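Local coordinates for protein methylmalonate-semialdehyde dehydrogenase (Oceanimonas doudoroffii, PDB 4ZZ7) that probably catalyses the NAD-dependent, acylating oxidation of methylmalonate semialdehyde, as a tetrameric member of the aldehyde dehydrogenase family, at residues Ala55-Arg60 with Ile166-Cys171; Asp134-Gln140 with Lys476-Gln482. One frame throughout, in Å; residues are numbered along the deposited sequence.

Contact 1: residues Ala55-Arg60 with Ile166-Cys171; sequences AFPTWR and IVCGNC
Trp-59 brings the edge of its indole to Ile-166: CZ2 of Trp-59 lies 3.5 Å from CG2 of Ile-166, and the two side chains cross at a slant. The same ring edge carries the polar part of the contact. NE1 of Trp-59 donates to O of Ile-166 at 3.0 Å, with an N-H...O angle of 149°. The donor stands above the carbonyl plane, not on a lone pair. From the other face of that plane the backbone N of Gly-169 also reaches Ile-166 O, so two N-H groups grip one helix-end carbonyl. With chi1 at -174°, CG of Trp-59 lies opposite the backbone N, and the indole reaches edge-on to the end of helix 156-167.

That end is a Schellman motif, with Gly-169 at positive phi. A side chain there would press on the preceding carbonyl, so the backbone shape itself calls for glycine. Its bare backbone lets helix 42-61 come close: CA of Arg-60 is 4.5 Å from CA of Gly-169. The ring of Phe-56 turns an edge to the glycine carbonyl, with CE1 3.2 Å from Gly-169 O. Cys-171, the first residue of strand 171-175, sets its SG beside Phe-56, 3.8 Å from CB of Phe-56. The sulfur also sits obliquely beside the indole of Trp-59.

Helix 42-61 thus packs on the link between helix 156-167 and strand 171-175 of the NAD-binding domain. Val-70 of helix 64-80 and the loop residues Leu-196, Pro-197 and Val-200 also touch Trp-59, and Pro-141 of strand 133-141 lies against Phe-56.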
ATOM      1  N   ALA A  55      17.970   2.131  27.195  1.00 25.54           N
ATOM      2  CA  ALA A  55      17.563   0.874  26.522  1.00 24.71           C
ATOM      3  C   ALA A  55      17.324   0.998  25.000  1.00 24.54           C
ATOM      4  O   ALA A  55      17.366  -0.010  24.279  1.00 24.96           O
ATOM      5  CB  ALA A  55      16.317   0.300  27.190  1.00 24.81           C
ATOM      6  N   PHE A  56      17.070   2.225  24.534  1.00 23.33           N
ATOM      7  CA  PHE A  56      16.735   2.523  23.139  1.00 21.98           C
ATOM      8  C   PHE A  56      17.710   2.032  22.060  1.00 22.41           C
ATOM      9  O   PHE A  56      17.258   1.386  21.137  1.00 24.37           O
ATOM     10  CB  PHE A  56      16.478   4.029  22.963  1.00 21.99           C
ATOM     11  CG  PHE A  56      16.222   4.443  21.535  1.00 21.47           C
ATOM     12  CD1 PHE A  56      15.124   3.975  20.855  1.00 21.45           C
ATOM     13  CD2 PHE A  56      17.085   5.296  20.880  1.00 21.26           C
ATOM     14  CE1 PHE A  56      14.898   4.334  19.547  1.00 21.32           C
ATOM     15  CE2 PHE A  56      16.856   5.668  19.578  1.00 20.59           C
ATOM     16  CZ  PHE A  56      15.761   5.187  18.910  1.00 21.01           C
ATOM     17  N   PRO A  57      19.030   2.337  22.152  1.00 21.46           N
ATOM     18  CA  PRO A  57      19.956   1.949  21.080  1.00 20.66           C
ATOM     19  C   PRO A  57      19.888   0.487  20.645  1.00 19.84           C
ATOM     20  O   PRO A  57      19.804   0.193  19.444  1.00 19.75           O
ATOM     21  CB  PRO A  57      21.326   2.246  21.678  1.00 20.72           C
ATOM     22  CG  PRO A  57      21.073   3.369  22.603  1.00 21.11           C
ATOM     23  CD  PRO A  57      19.725   3.108  23.194  1.00 21.35           C
ATOM     24  N   THR A  58      19.910  -0.422  21.603  1.00 19.13           N
ATOM     25  CA  THR A  58      19.863  -1.836  21.246  1.00 19.26           C
ATOM     26  C   THR A  58      18.468  -2.187  20.755  1.00 19.23           C
ATOM     27  O   THR A  58      18.334  -2.944  19.788  1.00 20.53           O
ATOM     28  CB  THR A  58      20.332  -2.782  22.372  1.00 18.24           C
ATOM     29  OG1 THR A  58      19.607  -2.508  23.572  1.00 19.32           O
ATOM     30  CG2 THR A  58      21.795  -2.574  22.628  1.00 17.71           C
ATOM     31  N   TRP A  59      17.439  -1.599  21.359  1.00 18.42           N
ATOM     32  CA  TRP A  59      16.058  -1.915  20.977  1.00 18.09           C
ATOM     33  C   TRP A  59      15.721  -1.422  19.550  1.00 18.09           C
ATOM     34  O   TRP A  59      15.083  -2.122  18.757  1.00 17.71           O
ATOM     35  CB  TRP A  59      15.078  -1.381  22.029  1.00 17.54           C
ATOM     36  CG  TRP A  59      13.656  -1.798  21.787  1.00 17.10           C
ATOM     37  CD1 TRP A  59      12.610  -0.984  21.442  1.00 16.44           C
ATOM     38  CD2 TRP A  59      13.131  -3.129  21.829  1.00 16.78           C
ATOM     39  NE1 TRP A  59      11.473  -1.718  21.283  1.00 15.99           N
ATOM     40  CE2 TRP A  59      11.757  -3.040  21.512  1.00 16.47           C
ATOM     41  CE3 TRP A  59      13.688  -4.388  22.101  1.00 16.51           C
ATOM     42  CZ2 TRP A  59      10.920  -4.169  21.471  1.00 16.52           C
ATOM     43  CZ3 TRP A  59      12.863  -5.504  22.059  1.00 16.53           C
ATOM     44  CH2 TRP A  59      11.488  -5.384  21.758  1.00 16.63           C
ATOM     45  N   ARG A  60      16.198  -0.237  19.226  1.00 18.91           N
ATOM     46  CA  ARG A  60      16.142   0.303  17.870  1.00 20.65           C
ATOM     47  C   ARG A  60      16.689  -0.675  16.849  1.00 19.83           C
ATOM     48  O   ARG A  60      16.108  -0.854  15.799  1.00 19.56           O
ATOM     49  CB  ARG A  60      16.952   1.616  17.794  1.00 22.90           C
ATOM     50  CG  ARG A  60      17.051   2.285  16.425  1.00 24.38           C
ATOM     51  CD  ARG A  60      18.167   3.331  16.355  1.00 26.41           C
ATOM     52  NE  ARG A  60      18.949   3.175  15.112  1.00 27.86           N
ATOM     53  CZ  ARG A  60      18.784   3.878  13.980  1.00 28.62           C
ATOM     54  NH1 ARG A  60      17.858   4.847  13.840  1.00 28.47           N
ATOM     55  NH2 ARG A  60      19.561   3.596  12.949  1.00 28.96           N
ATOM     56  N   ILE A 166       6.353   0.557  20.881  1.00 13.51           N
ATOM     57  CA  ILE A 166       7.479  -0.296  21.260  1.00 13.44           C
ATOM     58  C   ILE A 166       7.892  -1.159  20.073  1.00 13.99           C
ATOM     59  O   ILE A 166       9.050  -1.193  19.680  1.00 13.91           O
ATOM     60  CB  ILE A 166       7.152  -1.164  22.484  1.00 12.96           C
ATOM     61  CG1 ILE A 166       7.176  -0.287  23.740  1.00 13.05           C
ATOM     62  CG2 ILE A 166       8.150  -2.293  22.641  1.00 12.68           C
ATOM     63  CD1 ILE A 166       6.518  -0.899  24.955  1.00 13.15           C
ATOM     64  N   VAL A 167       6.927  -1.824  19.469  1.00 14.73           N
ATOM     65  CA  VAL A 167       7.221  -2.712  18.360  1.00 14.80           C
ATOM     66  C   VAL A 167       7.834  -1.930  17.191  1.00 15.43           C
ATOM     67  O   VAL A 167       8.600  -2.498  16.417  1.00 16.03           O
ATOM     68  CB  VAL A 167       5.961  -3.501  17.940  1.00 14.79           C
ATOM     69  CG1 VAL A 167       5.157  -2.775  16.853  1.00 14.94           C
ATOM     70  CG2 VAL A 167       6.343  -4.887  17.486  1.00 15.10           C
ATOM     71  N   CYS A 168       7.504  -0.638  17.073  1.00 15.51           N
ATOM     72  CA  CYS A 168       8.165   0.259  16.108  1.00 15.80           C
ATOM     73  C   CYS A 168       9.661   0.696  16.408  1.00 16.97           C
ATOM     74  O   CYS A 168      10.260   1.521  15.664  1.00 17.04           O
ATOM     75  CB  CYS A 168       7.294   1.486  15.907  1.00 15.39           C
ATOM     76  SG  CYS A 168       5.829   1.112  14.935  1.00 15.01           S
ATOM     77  N   GLY A 169      10.245   0.151  17.484  1.00 16.88           N
ATOM     78  CA  GLY A 169      11.636   0.388  17.835  1.00 15.89           C
ATOM     79  C   GLY A 169      11.858   1.461  18.882  1.00 15.81           C
ATOM     80  O   GLY A 169      12.999   1.842  19.104  1.00 15.58           O
ATOM     81  N   ASN A 170      10.799   1.945  19.539  1.00 15.79           N
ATOM     82  CA  ASN A 170      10.935   2.999  20.557  1.00 16.14           C
ATOM     83  C   ASN A 170      11.000   2.463  21.990  1.00 17.08           C
ATOM     84  O   ASN A 170      10.699   1.302  22.269  1.00 17.92           O
ATOM     85  CB  ASN A 170       9.744   3.949  20.489  1.00 15.79           C
ATOM     86  CG  ASN A 170       9.600   4.613  19.153  1.00 15.60           C
ATOM     87  OD1 ASN A 170      10.462   5.387  18.750  1.00 15.63           O
ATOM     88  ND2 ASN A 170       8.498   4.338  18.459  1.00 15.60           N
ATOM     89  N   CYS A 171      11.356   3.331  22.916  1.00 17.30           N
ATOM     90  CA  CYS A 171      11.091   3.077  24.316  1.00 17.97           C
ATOM     91  C   CYS A 171       9.987   4.015  24.758  1.00 17.54           C
ATOM     92  O   CYS A 171       9.783   5.045  24.140  1.00 18.50           O
ATOM     93  CB  CYS A 171      12.356   3.282  25.129  1.00 19.09           C
ATOM     94  SG  CYS A 171      13.671   2.117  24.676  1.00 20.23           S
TER

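Contact 2: residues Asp134-Gln140 with Lys476-Gln482; sequences DSWSEFQ and KRKTVTQ
Two strands of the three-stranded antiparallel sheet that projects from the body of the subunit pair here, and on one face of the pair Trp-136 packs on Val-480. CG1 of Val-480 lies over one face of the indole, 3.6 Å from the centroid of the six-membered ring, a CH-pi contact. Chi1 of Trp-136 is 68°, which sets CG between the backbone N and the carbonyl carbon and folds the ring over the neighbouring strand. Gln-482 comes to the ring edge, its NE2 3.5 Å from CH2 of Trp-136, with amide and ring planes 75° apart. With Trp-136 replaced by an alanine, Val-480 would probably lose its aromatic cover and His-125 of the third subunit its stacking partner.

The backbones pair in regular antiparallel register from Asp-134 with Gln-482 to Gln-140 with Lys-476. Val-480 O takes two bonds, from the backbone N of Trp-136 and from OG of Ser-135 at 2.6 Å. In ALDH tetramers this is the oligomerisation sheet: residues 479-482 continue it, in parallel, into a strand of the second subunit.

On the Phe-139 face, the ring turns its edge to the flat side of the Arg-477 guanidinium. The planes are 82° apart, and CZ of Phe-139 is 3.8 Å from NH2 of Arg-477. That NH2 also forms a salt bridge with Asp-469 of the second subunit. On the Trp-136 face, OE1 of Glu-138 accepts from NE2 of Gln-140 at 2.7 Å. NZ of Lys-478 makes a weak bond to OE1 of Gln-140 and stronger ones to the carbonyls of Ser-429 and Ile-432 of the second subunit.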
ATOM      1  N   ASP A 134      19.013   4.513  -7.387  1.00 18.92           N
ATOM      2  CA  ASP A 134      17.863   3.985  -6.666  1.00 18.00           C
ATOM      3  C   ASP A 134      17.605   4.832  -5.435  1.00 16.98           C
ATOM      4  O   ASP A 134      18.509   5.489  -4.929  1.00 15.99           O
ATOM      5  CB  ASP A 134      18.114   2.544  -6.246  1.00 17.84           C
ATOM      6  CG  ASP A 134      18.295   1.615  -7.418  1.00 18.61           C
ATOM      7  OD1 ASP A 134      17.877   1.953  -8.555  1.00 18.51           O
ATOM      8  OD2 ASP A 134      18.867   0.520  -7.196  1.00 19.09           O
ATOM      9  N   SER A 135      16.372   4.782  -4.942  1.00 16.19           N
ATOM     10  CA  SER A 135      16.013   5.492  -3.714  1.00 16.10           C
ATOM     11  C   SER A 135      14.935   4.716  -3.003  1.00 16.14           C
ATOM     12  O   SER A 135      14.194   3.995  -3.646  1.00 15.47           O
ATOM     13  CB  SER A 135      15.554   6.936  -4.017  1.00 15.52           C
ATOM     14  OG  SER A 135      15.279   7.674  -2.848  1.00 14.47           O
ATOM     15  N   TRP A 136      14.874   4.860  -1.677  1.00 17.09           N
ATOM     16  CA  TRP A 136      13.895   4.136  -0.840  1.00 17.87           C
ATOM     17  C   TRP A 136      13.627   4.820   0.482  1.00 17.83           C
ATOM     18  O   TRP A 136      14.512   5.487   1.030  1.00 18.14           O
ATOM     19  CB  TRP A 136      14.335   2.681  -0.575  1.00 18.42           C
ATOM     20  CG  TRP A 136      15.533   2.556   0.292  1.00 19.12           C
ATOM     21  CD1 TRP A 136      15.549   2.442   1.648  1.00 19.34           C
ATOM     22  CD2 TRP A 136      16.906   2.531  -0.132  1.00 20.13           C
ATOM     23  NE1 TRP A 136      16.837   2.348   2.099  1.00 20.07           N
ATOM     24  CE2 TRP A 136      17.697   2.398   1.028  1.00 19.85           C
ATOM     25  CE3 TRP A 136      17.550   2.613  -1.384  1.00 20.21           C
ATOM     26  CZ2 TRP A 136      19.107   2.348   0.981  1.00 18.93           C
ATOM     27  CZ3 TRP A 136      18.971   2.567  -1.419  1.00 19.26           C
ATOM     28  CH2 TRP A 136      19.716   2.437  -0.241  1.00 18.53           C
ATOM     29  N   SER A 137      12.413   4.625   1.013  1.00 17.86           N
ATOM     30  CA  SER A 137      12.058   5.188   2.324  1.00 17.28           C
ATOM     31  C   SER A 137      12.268   4.182   3.447  1.00 17.43           C
ATOM     32  O   SER A 137      12.192   2.965   3.246  1.00 17.44           O
ATOM     33  CB  SER A 137      10.635   5.771   2.351  1.00 16.81           C
ATOM     34  OG  SER A 137       9.636   4.830   2.072  1.00 16.44           O
ATOM     35  N   GLU A 138      12.563   4.703   4.627  1.00 17.64           N
ATOM     36  CA  GLU A 138      12.609   3.898   5.819  1.00 18.19           C
ATOM     37  C   GLU A 138      11.862   4.639   6.910  1.00 18.71           C
ATOM     38  O   GLU A 138      11.956   5.871   7.011  1.00 18.47           O
ATOM     39  CB  GLU A 138      14.054   3.639   6.240  1.00 18.75           C
ATOM     40  CG  GLU A 138      14.887   2.794   5.273  1.00 19.07           C
ATOM     41  CD  GLU A 138      16.126   2.204   5.941  1.00 19.49           C
ATOM     42  OE1 GLU A 138      16.442   2.589   7.079  1.00 19.84           O
ATOM     43  OE2 GLU A 138      16.784   1.331   5.355  1.00 20.50           O
ATOM     44  N   PHE A 139      11.118   3.886   7.721  1.00 19.48           N
ATOM     45  CA  PHE A 139      10.386   4.447   8.875  1.00 19.79           C
ATOM     46  C   PHE A 139      11.043   4.037  10.193  1.00 20.31           C
ATOM     47  O   PHE A 139      10.673   3.045  10.843  1.00 21.50           O
ATOM     48  CB  PHE A 139       8.908   4.080   8.807  1.00 19.31           C
ATOM     49  CG  PHE A 139       8.252   4.555   7.553  1.00 19.11           C
ATOM     50  CD1 PHE A 139       8.103   5.908   7.307  1.00 19.43           C
ATOM     51  CD2 PHE A 139       7.811   3.652   6.607  1.00 19.92           C
ATOM     52  CE1 PHE A 139       7.517   6.359   6.139  1.00 20.19           C
ATOM     53  CE2 PHE A 139       7.216   4.083   5.434  1.00 20.60           C
ATOM     54  CZ  PHE A 139       7.061   5.442   5.200  1.00 20.66           C
ATOM     55  N   GLN A 140      12.032   4.836  10.580  1.00 20.45           N
ATOM     56  CA  GLN A 140      12.909   4.498  11.682  1.00 19.19           C
ATOM     57  C   GLN A 140      12.333   5.009  12.967  1.00 18.73           C
ATOM     58  O   GLN A 140      11.432   5.853  12.947  1.00 18.48           O
ATOM     59  CB  GLN A 140      14.281   5.085  11.441  1.00 19.02           C
ATOM     60  CG  GLN A 140      14.920   4.475  10.215  1.00 19.12           C
ATOM     61  CD  GLN A 140      16.382   4.801  10.076  1.00 19.03           C
ATOM     62  OE1 GLN A 140      16.918   5.681  10.757  1.00 18.55           O
ATOM     63  NE2 GLN A 140      17.045   4.081   9.189  1.00 19.21           N
ATOM     64  N   LYS A 476       9.851   7.989  12.153  1.00 14.51           N
ATOM     65  CA  LYS A 476      10.244   9.111  11.280  1.00 14.52           C
ATOM     66  C   LYS A 476      10.769   8.639   9.925  1.00 13.92           C
ATOM     67  O   LYS A 476      11.529   7.671   9.822  1.00 13.18           O
ATOM     68  CB  LYS A 476      11.222  10.073  11.955  1.00 14.69           C
ATOM     69  CG  LYS A 476      12.267   9.409  12.794  1.00 15.15           C
ATOM     70  CD  LYS A 476      13.135  10.443  13.455  1.00 15.96           C
ATOM     71  CE  LYS A 476      14.249   9.757  14.247  1.00 16.65           C
ATOM     72  NZ  LYS A 476      15.240  10.724  14.808  1.00 16.93           N
ATOM     73  N   ARG A 477      10.317   9.338   8.890  1.00 13.78           N
ATOM     74  CA  ARG A 477      10.638   9.003   7.518  1.00 13.71           C
ATOM     75  C   ARG A 477      12.052   9.410   7.172  1.00 14.27           C
ATOM     76  O   ARG A 477      12.465  10.549   7.366  1.00 14.30           O
ATOM     77  CB  ARG A 477       9.685   9.695   6.575  1.00 13.40           C
ATOM     78  CG  ARG A 477      10.012   9.425   5.132  1.00 13.47           C
ATOM     79  CD  ARG A 477       9.212  10.316   4.211  1.00 13.75           C
ATOM     80  NE  ARG A 477       7.839   9.843   4.090  1.00 13.91           N
ATOM     81  CZ  ARG A 477       7.417   8.925   3.228  1.00 14.04           C
ATOM     82  NH1 ARG A 477       8.244   8.348   2.354  1.00 14.86           N
ATOM     83  NH2 ARG A 477       6.143   8.587   3.229  1.00 14.08           N
ATOM     84  N   LYS A 478      12.791   8.455   6.642  1.00 15.24           N
ATOM     85  CA  LYS A 478      14.126   8.693   6.118  1.00 15.78           C
ATOM     86  C   LYS A 478      14.109   8.290   4.652  1.00 15.56           C
ATOM     87  O   LYS A 478      13.615   7.218   4.291  1.00 15.60           O
ATOM     88  CB  LYS A 478      15.170   7.861   6.887  1.00 16.67           C
ATOM     89  CG  LYS A 478      16.591   7.991   6.348  1.00 17.64           C
ATOM     90  CD  LYS A 478      17.615   7.188   7.130  1.00 18.60           C
ATOM     91  CE  LYS A 478      18.066   7.886   8.417  1.00 19.42           C
ATOM     92  NZ  LYS A 478      19.201   7.154   9.064  1.00 19.65           N
ATOM     93  N   THR A 479      14.656   9.132   3.800  1.00 15.26           N
ATOM     94  CA  THR A 479      14.784   8.756   2.415  1.00 15.44           C
ATOM     95  C   THR A 479      16.259   8.663   2.076  1.00 15.62           C
ATOM     96  O   THR A 479      17.051   9.598   2.343  1.00 15.67           O
ATOM     97  CB  THR A 479      14.068   9.744   1.511  1.00 15.72           C
ATOM     98  OG1 THR A 479      12.726   9.928   1.996  1.00 16.23           O
ATOM     99  CG2 THR A 479      14.050   9.226   0.083  1.00 15.64           C
ATOM    100  N   VAL A 480      16.615   7.503   1.522  1.00 15.27           N
ATOM    101  CA  VAL A 480      17.953   7.215   1.059  1.00 14.94           C
ATOM    102  C   VAL A 480      17.925   7.282  -0.456  1.00 15.61           C
ATOM    103  O   VAL A 480      16.994   6.765  -1.065  1.00 15.74           O
ATOM    104  CB  VAL A 480      18.420   5.831   1.544  1.00 14.47           C
ATOM    105  CG1 VAL A 480      19.844   5.507   1.078  1.00 14.43           C
ATOM    106  CG2 VAL A 480      18.377   5.795   3.053  1.00 14.35           C
ATOM    107  N   THR A 481      18.934   7.943  -1.045  1.00 16.48           N
ATOM    108  CA  THR A 481      19.196   7.947  -2.513  1.00 16.49           C
ATOM    109  C   THR A 481      20.627   7.455  -2.714  1.00 16.31           C
ATOM    110  O   THR A 481      21.532   7.920  -2.086  1.00 15.88           O
ATOM    111  CB  THR A 481      18.994   9.348  -3.135  1.00 16.67           C
ATOM    112  OG1 THR A 481      17.659   9.795  -2.880  1.00 17.02           O
ATOM    113  CG2 THR A 481      19.195   9.346  -4.622  1.00 16.33           C
ATOM    114  N   GLN A 482      20.804   6.487  -3.593  1.00 17.71           N
ATOM    115  CA  GLN A 482      22.038   5.718  -3.680  1.00 18.32           C
ATOM    116  C   GLN A 482      22.530   5.705  -5.092  1.00 19.13           C
ATOM    117  O   GLN A 482      21.750   5.555  -6.010  1.00 18.38           O
ATOM    118  CB  GLN A 482      21.774   4.273  -3.272  1.00 18.58           C
ATOM    119  CG  GLN A 482      23.013   3.458  -2.998  1.00 18.01           C
ATOM    120  CD  GLN A 482      22.668   2.035  -2.680  1.00 17.65           C
ATOM    121  OE1 GLN A 482      22.245   1.307  -3.556  1.00 16.90           O
ATOM    122  NE2 GLN A 482      22.861   1.625  -1.433  1.00 18.05           N
TER

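In the fold
From the N terminus the chain first lays down helix 42-61, which supplies 55-60. It then passes through helices 64-80 to 117-120 and strand 123-126 to reach 134-140. Contact 1 closes a loop of 105 residues when the chain arrives at 166-171. Contact 2 closes a loop of 335 residues, counted from 140, when strand 475-483 returns near the C terminus. The segments alternate, so the loops cross: 134-140 lies inside the first, 166-171 inside the second. Contact 1 ties an N-terminal helix to the NAD-binding domain; contact 2 adds this chain's last strand to the oligomerisation sheet. Their centres are about 19 Å apart, and Arg-60 meets Gln-140 between them.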